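Local atomic coordinates of NADPH-flavin oxidoreductase (PDB entry 5UU6), a protein that probably uses NADPH and a bound flavin mononucleotide to reduce flavins or nitro compounds. Residues 61-66 with 133-138; 78-83 with 156-161; 125-130 with 160-165. All coordinates share one frame; numbering follows the deposited sequence.

Interaction 1. Residues 61-66 with 133-138. With FMN (flavin mononucleotide), chain E.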
# COMPACT_ATOMS: atom_id res chain seq x y z
N SER A 61 -1.62 6.18 25.32
CA SER A 61 -2.62 7.19 25.66
C SER A 61 -2.46 8.43 24.79
O SER A 61 -3.44 8.96 24.25
CB SER A 61 -2.48 7.59 27.13
OG SER A 61 -3.66 8.23 27.51
N GLN A 62 -1.23 8.93 24.68
CA GLN A 62 -0.96 10.11 23.86
C GLN A 62 -1.37 9.86 22.42
O GLN A 62 -2.03 10.69 21.79
CB GLN A 62 0.51 10.48 23.95
CG GLN A 62 0.86 11.21 25.24
CD GLN A 62 0.23 12.59 25.28
OE1 GLN A 62 0.72 13.53 24.63
NE2 GLN A 62 -0.87 12.73 26.02
N LEU A 63 -1.00 8.69 21.88
CA LEU A 63 -1.30 8.38 20.49
C LEU A 63 -2.80 8.30 20.28
O LEU A 63 -3.33 8.73 19.25
CB LEU A 63 -0.62 7.08 20.07
CG LEU A 63 0.90 7.21 19.87
CD1 LEU A 63 1.58 5.87 19.84
CD2 LEU A 63 1.24 8.00 18.59
N ALA A 64 -3.50 7.75 21.27
CA ALA A 64 -4.95 7.72 21.20
C ALA A 64 -5.50 9.13 21.02
O ALA A 64 -6.36 9.37 20.16
CB ALA A 64 -5.52 7.06 22.46
N LYS A 65 -5.01 10.07 21.83
CA LYS A 65 -5.44 11.46 21.72
C LYS A 65 -5.12 12.03 20.34
O LYS A 65 -6.00 12.60 19.68
CB LYS A 65 -4.78 12.30 22.82
CG LYS A 65 -4.99 13.79 22.66
CD LYS A 65 -4.66 14.58 23.96
N PHE A 66 -3.86 11.88 19.89
CA PHE A 66 -3.41 12.46 18.62
C PHE A 66 -4.15 11.89 17.41
O PHE A 66 -4.25 12.57 16.37
CB PHE A 66 -1.91 12.24 18.46
CG PHE A 66 -1.06 13.04 19.38
CD1 PHE A 66 -1.47 14.31 19.79
CD2 PHE A 66 0.16 12.56 19.82
CE1 PHE A 66 -0.69 15.07 20.64
CE2 PHE A 66 0.95 13.34 20.67
CZ PHE A 66 0.52 14.59 21.08
N GLY A 133 -5.30 5.94 10.19
CA GLY A 133 -4.71 7.09 9.52
C GLY A 133 -4.91 8.36 10.29
O GLY A 133 -4.35 9.41 9.96
N GLY A 134 -5.69 8.27 11.37
CA GLY A 134 -6.01 9.44 12.17
C GLY A 134 -4.81 10.06 12.84
O GLY A 134 -4.85 11.26 13.18
N LEU A 135 -3.74 9.28 13.01
CA LEU A 135 -2.46 9.80 13.50
C LEU A 135 -1.98 11.02 12.71
O LEU A 135 -1.37 11.93 13.28
CB LEU A 135 -1.40 8.71 13.40
CG LEU A 135 -1.56 7.52 14.32
CD1 LEU A 135 -0.30 6.69 14.19
CD2 LEU A 135 -1.79 8.02 15.75
N ARG A 136 -2.25 11.04 11.41
CA ARG A 136 -1.90 12.19 10.57
C ARG A 136 -2.64 13.47 10.92
O ARG A 136 -2.22 14.52 10.46
CB ARG A 136 -2.14 11.86 9.08
CG ARG A 136 -1.35 10.61 8.61
CD ARG A 136 -1.09 10.67 7.11
NE ARG A 136 -2.34 10.65 6.38
CZ ARG A 136 -3.00 9.54 6.05
NH1 ARG A 136 -2.54 8.34 6.38
NH2 ARG A 136 -4.13 9.64 5.38
N ASN A 137 -3.71 13.43 11.73
CA ASN A 137 -4.29 14.68 12.24
C ASN A 137 -3.24 15.54 12.93
O ASN A 137 -3.30 16.77 12.90
CB ASN A 137 -5.41 14.42 13.25
CG ASN A 137 -6.63 13.77 12.63
OD1 ASN A 137 -6.90 13.93 11.44
ND2 ASN A 137 -7.37 13.01 13.45
N ASN A 138 -2.32 14.89 13.63
CA ASN A 138 -1.31 15.52 14.45
C ASN A 138 0.07 14.94 14.12
O ASN A 138 0.85 14.59 15.01
CB ASN A 138 -1.68 15.33 15.91
CG ASN A 138 -2.96 16.08 16.26
OD1 ASN A 138 -2.94 17.29 16.39
ND2 ASN A 138 -4.08 15.37 16.39
N1 FMN E . -10.72 3.56 10.69
C2 FMN E . -10.88 4.29 11.86
O2 FMN E . -11.84 4.02 12.59
N3 FMN E . -9.98 5.29 12.21
C4 FMN E . -8.90 5.57 11.39
O4 FMN E . -8.09 6.47 11.70
C4A FMN E . -8.74 4.85 10.19
N5 FMN E . -7.69 5.10 9.32
C5A FMN E . -7.49 4.36 8.17
C6 FMN E . -6.39 4.60 7.35
C7 FMN E . -6.22 3.83 6.20
C7M FMN E . -5.05 4.07 5.27
C8 FMN E . -7.13 2.84 5.86
C8M FMN E . -6.93 2.04 4.58
C9 FMN E . -8.24 2.59 6.68
C9A FMN E . -8.42 3.35 7.84
N10 FMN E . -9.49 3.11 8.69
C10 FMN E . -9.64 3.84 9.86
C1' FMN E . -10.49 2.03 8.41
C2' FMN E . -11.54 2.54 7.42
O2' FMN E . -12.44 3.40 8.09
C3' FMN E . -12.23 1.30 6.84
O3' FMN E . -11.33 0.55 6.03
C4' FMN E . -13.56 1.52 6.13
O4' FMN E . -14.25 2.64 6.60
C5' FMN E . -14.37 0.49 6.82
O5' FMN E . -14.53 -0.60 6.00
P FMN E . -14.03 -2.04 6.49
O1P FMN E . -14.78 -2.58 7.70
O2P FMN E . -14.41 -2.92 5.33
O3P FMN E . -12.53 -2.05 6.73
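The carboxyl end of helix 57-66 meets the end of a short 3-10 turn, residues 134-137, most closely where Phe66 and Asn138 bring their CA atoms to 5.6 Å. There the Asn138 amide donates from ND2 to the backbone O of Phe66 at 2.8 Å, a nearly straight bond with 168° at the hydrogen. The acceptor lies in the amide plane, while the donor comes in tilted from the plane of the Phe66 carbonyl. With CG anti to the carbonyl carbon (chi1 -66°), the Asn138 side chain reaches across to the carboxyl end of helix 57-66, although Asn138 stands just before helix 139-145 and does not cap it. The same side chain packs against Phe66: CB of Asn138 is 4.0 Å from CB of Phe66 and meets the ring obliquely, and ring and amide planes stand 43° apart. Deeper in, the Leu135 branch CD2 lies beside the O of Leu63 and in apolar contact with CD2 of Leu63 at 4.2 Å, a touch that Phe79 of the central sheet backs up. The Asn137 amide turns elsewhere, its OD1 taking a hydrogen bond from Arg228, and Arg136 forms a salt bridge to Glu102 of the second subunit. Just before the turn, the backbone N of Gly133 donates nearly straight to N5 of FMN at 2.7 Å, while the N of Gly134 makes a weak bond to FMN O4. Backbone N-H groups directed at N5 and O4 hold the redox edge of the isoalloxazine, an arrangement characteristic of the flavin site of the nitroreductase fold.

Interaction 2. Residues 78-83 with 156-161; sequences EFLVFC and FGMCLG
The rings of Phe82 and Phe156 lie near parallel, 22° apart, but slid so far that they barely overlap; their centroids are 5.1 Å apart. The real overlap is a CH-pi contact, CB of Phe82 lying over one face of the Phe156 ring, 4.0 Å from its centroid. CG of Phe156 stands between the backbone N and the carbonyl carbon (chi1 55°), which places its ring under CB of Phe82. On the same face of the sheet comes Met158, a selenomethionine. Its chain is extended until chi3 (61°), where it bends and delivers CE to the edge of the Phe82 ring, 3.5 Å from CE1 of Phe82. Leu80 runs alongside Met158, pointing the same way, and its CD1 is tight against that methyl, 3.4 Å from CE of Met158. Strands 78-85 and 152-161 are the two inner strands of the four-stranded antiparallel sheet at the centre of the nitroreductase fold, and helix 101-124 covers this face, with Ala115 against both phenylalanines and Cys118 against Met158. Backbone bonds knit the strands: two at Glu78-Leu160, a sound one and a weak one (Met158 N to Leu80 O) at Leu80-Met158, and one at Phe82-Phe156, where the N of Phe82 meets the O of Phe156 at 2.8 Å. On the opposite face, Phe79 lays its ring across the neighbouring strand. Its CZ comes 4.0 Å from CA of Gly157, a position whose lack of a side chain admits the ring, while Cys159 SG makes an oblique sulfur-aromatic contact, 4.0 Å from CD1 of Phe79.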
# COMPACT_ATOMS: atom_id res chain seq x y z
N GLU A 78 -1.99 -4.76 20.44
CA GLU A 78 -0.76 -4.21 19.89
C GLU A 78 -1.09 -3.03 18.99
O GLU A 78 -2.17 -2.97 18.39
CB GLU A 78 0.07 -5.29 19.17
CG GLU A 78 0.44 -6.44 20.13
CD GLU A 78 1.78 -6.20 20.79
OE1 GLU A 78 2.09 -6.89 21.79
OE2 GLU A 78 2.54 -5.32 20.31
N PHE A 79 -0.17 -2.08 18.94
CA PHE A 79 -0.31 -0.89 18.12
C PHE A 79 0.98 -0.65 17.37
O PHE A 79 2.04 -0.43 17.98
CB PHE A 79 -0.68 0.35 18.94
CG PHE A 79 -0.98 1.56 18.09
CD1 PHE A 79 -2.08 1.54 17.24
CD2 PHE A 79 -0.18 2.67 18.10
CE1 PHE A 79 -2.40 2.63 16.45
CE2 PHE A 79 -0.48 3.77 17.32
CZ PHE A 79 -1.60 3.74 16.49
N LEU A 80 0.88 -0.66 16.04
CA LEU A 80 2.02 -0.59 15.14
C LEU A 80 1.90 0.73 14.40
O LEU A 80 0.80 1.10 13.98
CB LEU A 80 1.99 -1.77 14.16
CG LEU A 80 2.01 -3.22 14.73
CD1 LEU A 80 2.30 -4.15 13.54
CD2 LEU A 80 3.06 -3.38 15.79
N VAL A 81 2.99 1.47 14.28
CA VAL A 81 2.98 2.73 13.52
C VAL A 81 3.89 2.54 12.32
O VAL A 81 5.11 2.32 12.47
CB VAL A 81 3.44 3.92 14.38
CG1 VAL A 81 3.42 5.22 13.54
CG2 VAL A 81 2.59 4.05 15.64
N PHE A 82 3.32 2.64 11.11
CA PHE A 82 4.08 2.43 9.89
C PHE A 82 4.66 3.76 9.40
O PHE A 82 3.94 4.75 9.33
CB PHE A 82 3.18 1.80 8.80
CG PHE A 82 2.85 0.35 9.07
CD1 PHE A 82 1.86 0.01 9.98
CD2 PHE A 82 3.59 -0.66 8.47
CE1 PHE A 82 1.55 -1.34 10.25
CE2 PHE A 82 3.31 -2.01 8.76
CZ PHE A 82 2.27 -2.34 9.64
N CYS A 83 5.95 3.76 9.06
CA CYS A 83 6.69 4.95 8.69
C CYS A 83 7.47 4.73 7.41
O CYS A 83 8.06 3.68 7.22
CB CYS A 83 7.71 5.34 9.78
SG CYS A 83 6.98 5.40 11.45
N PHE A 156 0.61 5.82 8.95
CA PHE A 156 -0.63 5.39 9.61
C PHE A 156 -0.27 4.38 10.69
O PHE A 156 0.82 3.79 10.70
CB PHE A 156 -1.63 4.77 8.62
CG PHE A 156 -1.03 3.63 7.84
CD1 PHE A 156 -1.04 2.34 8.36
CD2 PHE A 156 -0.37 3.86 6.63
CE1 PHE A 156 -0.42 1.27 7.67
CE2 PHE A 156 0.24 2.79 5.92
CZ PHE A 156 0.21 1.50 6.45
N GLY A 157 -1.22 4.15 11.58
CA GLY A 157 -1.07 3.13 12.59
C GLY A 157 -1.97 1.95 12.27
O GLY A 157 -2.68 1.90 11.28
N MSE A 158 -1.89 0.98 13.16
CA MSE A 158 -2.62 -0.25 12.98
C MSE A 158 -2.88 -0.86 14.36
O MSE A 158 -1.93 -1.13 15.10
CB MSE A 158 -1.85 -1.23 12.13
CG MSE A 158 -2.63 -2.53 12.04
SE MSE A 158 -2.03 -3.78 10.68
CE MSE A 158 -0.26 -4.10 11.28
N CYS A 159 -4.15 -1.03 14.72
CA CYS A 159 -4.51 -1.76 15.95
C CYS A 159 -4.69 -3.23 15.61
O CYS A 159 -5.18 -3.57 14.54
CB CYS A 159 -5.82 -1.26 16.57
SG CYS A 159 -5.97 0.52 16.90
N LEU A 160 -4.28 -4.09 16.54
CA LEU A 160 -4.50 -5.52 16.46
C LEU A 160 -4.90 -6.05 17.83
O LEU A 160 -4.43 -5.56 18.86
CB LEU A 160 -3.26 -6.29 15.99
CG LEU A 160 -2.63 -5.81 14.68
CD1 LEU A 160 -1.20 -6.30 14.52
CD2 LEU A 160 -3.46 -6.45 13.62
N GLY A 161 -5.76 -7.07 17.81
CA GLY A 161 -6.18 -7.68 19.05
C GLY A 161 -7.18 -8.76 18.78
O GLY A 161 -7.51 -9.06 17.62

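Interaction 3. Residues 125-130 with 160-165. With FMN (flavin mononucleotide), chain E.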
# COMPACT_ATOMS: atom_id res chain seq x y z
N MSE A 125 -5.39 -15.67 11.71
CA MSE A 125 -5.28 -16.30 13.03
C MSE A 125 -6.50 -16.07 13.90
O MSE A 125 -6.53 -16.47 15.07
CB MSE A 125 -4.04 -15.78 13.77
CG MSE A 125 -2.73 -16.17 13.08
SE MSE A 125 -1.13 -15.22 13.73
CE MSE A 125 -0.12 -16.83 13.92
N GLY A 126 -7.54 -15.44 13.35
CA GLY A 126 -8.67 -15.07 14.16
C GLY A 126 -8.52 -13.76 14.92
O GLY A 126 -9.40 -13.42 15.72
N LEU A 127 -7.43 -13.01 14.71
CA LEU A 127 -7.35 -11.68 15.26
C LEU A 127 -8.11 -10.73 14.35
O LEU A 127 -8.56 -11.08 13.25
CB LEU A 127 -5.90 -11.23 15.43
CG LEU A 127 -5.05 -12.20 16.26
CD1 LEU A 127 -3.57 -11.91 16.10
CD2 LEU A 127 -5.48 -12.27 17.74
N GLY A 128 -8.25 -9.49 14.81
CA GLY A 128 -8.80 -8.45 13.97
C GLY A 128 -8.03 -7.16 14.17
O GLY A 128 -7.22 -7.04 15.09
N GLY A 129 -8.30 -6.20 13.30
CA GLY A 129 -7.69 -4.91 13.51
C GLY A 129 -8.27 -3.86 12.60
O GLY A 129 -9.25 -4.10 11.88
N VAL A 130 -7.64 -2.68 12.65
CA VAL A 130 -8.08 -1.53 11.87
C VAL A 130 -6.86 -0.64 11.63
O VAL A 130 -6.00 -0.49 12.50
CB VAL A 130 -9.26 -0.80 12.58
CG1 VAL A 130 -8.92 -0.30 14.02
CG2 VAL A 130 -9.80 0.34 11.74
N LEU A 160 -4.28 -4.09 16.54
CA LEU A 160 -4.50 -5.52 16.46
C LEU A 160 -4.90 -6.05 17.83
O LEU A 160 -4.43 -5.56 18.86
CB LEU A 160 -3.26 -6.29 15.99
CG LEU A 160 -2.63 -5.81 14.68
CD1 LEU A 160 -1.20 -6.30 14.52
CD2 LEU A 160 -3.46 -6.45 13.62
N GLY A 161 -5.76 -7.07 17.81
CA GLY A 161 -6.18 -7.68 19.05
C GLY A 161 -7.18 -8.76 18.78
O GLY A 161 -7.51 -9.06 17.62
N HIS A 162 -7.63 -9.38 19.87
CA HIS A 162 -8.73 -10.33 19.80
C HIS A 162 -10.04 -9.56 19.70
O HIS A 162 -10.31 -8.69 20.54
CB HIS A 162 -8.71 -11.26 21.02
CG HIS A 162 -7.48 -12.11 21.07
ND1 HIS A 162 -7.43 -13.39 20.54
CD2 HIS A 162 -6.23 -11.85 21.53
CE1 HIS A 162 -6.20 -13.87 20.69
NE2 HIS A 162 -5.46 -12.96 21.28
N PRO A 163 -10.86 -9.81 18.69
CA PRO A 163 -12.05 -8.99 18.48
C PRO A 163 -13.06 -9.18 19.58
O PRO A 163 -13.22 -10.28 20.12
CB PRO A 163 -12.60 -9.49 17.15
CG PRO A 163 -11.45 -10.08 16.50
CD PRO A 163 -10.68 -10.76 17.59
N ASP A 164 -13.79 -8.09 19.85
CA ASP A 164 -14.92 -8.11 20.78
C ASP A 164 -16.18 -7.56 20.13
O ASP A 164 -17.11 -7.17 20.82
CB ASP A 164 -14.57 -7.32 22.05
CG ASP A 164 -15.50 -7.62 23.24
OD1 ASP A 164 -16.32 -8.57 23.16
OD2 ASP A 164 -15.42 -6.88 24.25
N GLN A 165 -16.21 -7.48 18.80
CA GLN A 165 -17.40 -7.14 18.03
C GLN A 165 -17.34 -7.97 16.76
O GLN A 165 -16.27 -8.48 16.39
CB GLN A 165 -17.47 -5.63 17.69
CG GLN A 165 -16.23 -5.13 16.86
CD GLN A 165 -16.25 -3.62 16.50
OE1 GLN A 165 -15.43 -3.17 15.70
NE2 GLN A 165 -17.19 -2.86 17.08
N1 FMN E . -10.72 3.56 10.69
C2 FMN E . -10.88 4.29 11.86
O2 FMN E . -11.84 4.02 12.59
N3 FMN E . -9.98 5.29 12.21
C4 FMN E . -8.90 5.57 11.39
O4 FMN E . -8.09 6.47 11.70
C4A FMN E . -8.74 4.85 10.19
N5 FMN E . -7.69 5.10 9.32
C5A FMN E . -7.49 4.36 8.17
C6 FMN E . -6.39 4.60 7.35
C7 FMN E . -6.22 3.83 6.20
C7M FMN E . -5.05 4.07 5.27
C8 FMN E . -7.13 2.84 5.86
C8M FMN E . -6.93 2.04 4.58
C9 FMN E . -8.24 2.59 6.68
C9A FMN E . -8.42 3.35 7.84
N10 FMN E . -9.49 3.11 8.69
C10 FMN E . -9.64 3.84 9.86
C1' FMN E . -10.49 2.03 8.41
C2' FMN E . -11.54 2.54 7.42
O2' FMN E . -12.44 3.40 8.09
C3' FMN E . -12.23 1.30 6.84
O3' FMN E . -11.33 0.55 6.03
C4' FMN E . -13.56 1.52 6.13
O4' FMN E . -14.25 2.64 6.60
C5' FMN E . -14.37 0.49 6.82
O5' FMN E . -14.53 -0.60 6.00
P FMN E . -14.03 -2.04 6.49
O1P FMN E . -14.78 -2.58 7.70
O2P FMN E . -14.41 -2.92 5.33
O3P FMN E . -12.53 -2.05 6.73
O HOH W 1 -9.53 -14.03 18.80
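The backbone N of Gly128 donates to the O of Gly161 at 2.9 Å, almost straight at 173°, and the N of Gly161 returns a bond to the O of Gly128 at 3.1 Å. This is an antiparallel hydrogen-bonded pair, and it joins strand 128-132, at one margin of the chain's four-stranded sheet, to the end of strand 152-161. Gly129 and Leu160 follow as a non-hydrogen-bonded pair, where the CA of Leu160 also makes a C-H...O contact to the O of Gly128. The approach to the strand is a Schellman motif: Gly126, with positive phi, ends the helix before it and turns the chain toward Gly128. Just past that turn Leu127 sets its CD2 branch squarely over the centre of the His162 imidazole, a CH-pi contact 3.5 Å from the ring centroid. Its CB rests on the O of Gly161. NE2 of His162 also makes a weak hydrogen bond to the O of Pro24. Pro163 lies across the glycines, with CD 3.5 Å from the O of Gly126 and CG 3.7 Å from the N of Gly128. Further along the strand, a chi1 of 59° leaves CG2 of Val130 anti to the backbone N, where it touches the flavin, 3.5 Å from N1 of FMN. Back at the turn, one water bridges the two segments, donating to the O of Gly126 at 3.1 Å and lying 2.8 Å from ND1 of His162.

In the fold
From the N terminus, the chain runs through helix 57-66 and strand 78-85, then helix 101-124, before strand 128-132 and the turn at 133-138; interaction 1 closes that loop, tying helix 57-66 to the turn that binds FMN. Interaction 2 closes a loop from 78-83 to 156-161, crossing the first rather than nesting in it. Interaction 3 closes a shorter loop, from 125-130 to 160-165, ending on the same strand as interaction 2, and also crosses interaction 1. Strand 152-161 therefore sits between both partners, and Cys159 N probably bonds to Val130 O between them. Leu135 packs on Gly157 and Gly133 on Phe156, joining interaction 1 to the sheet, while interactions 1 and 3 both touch FMN.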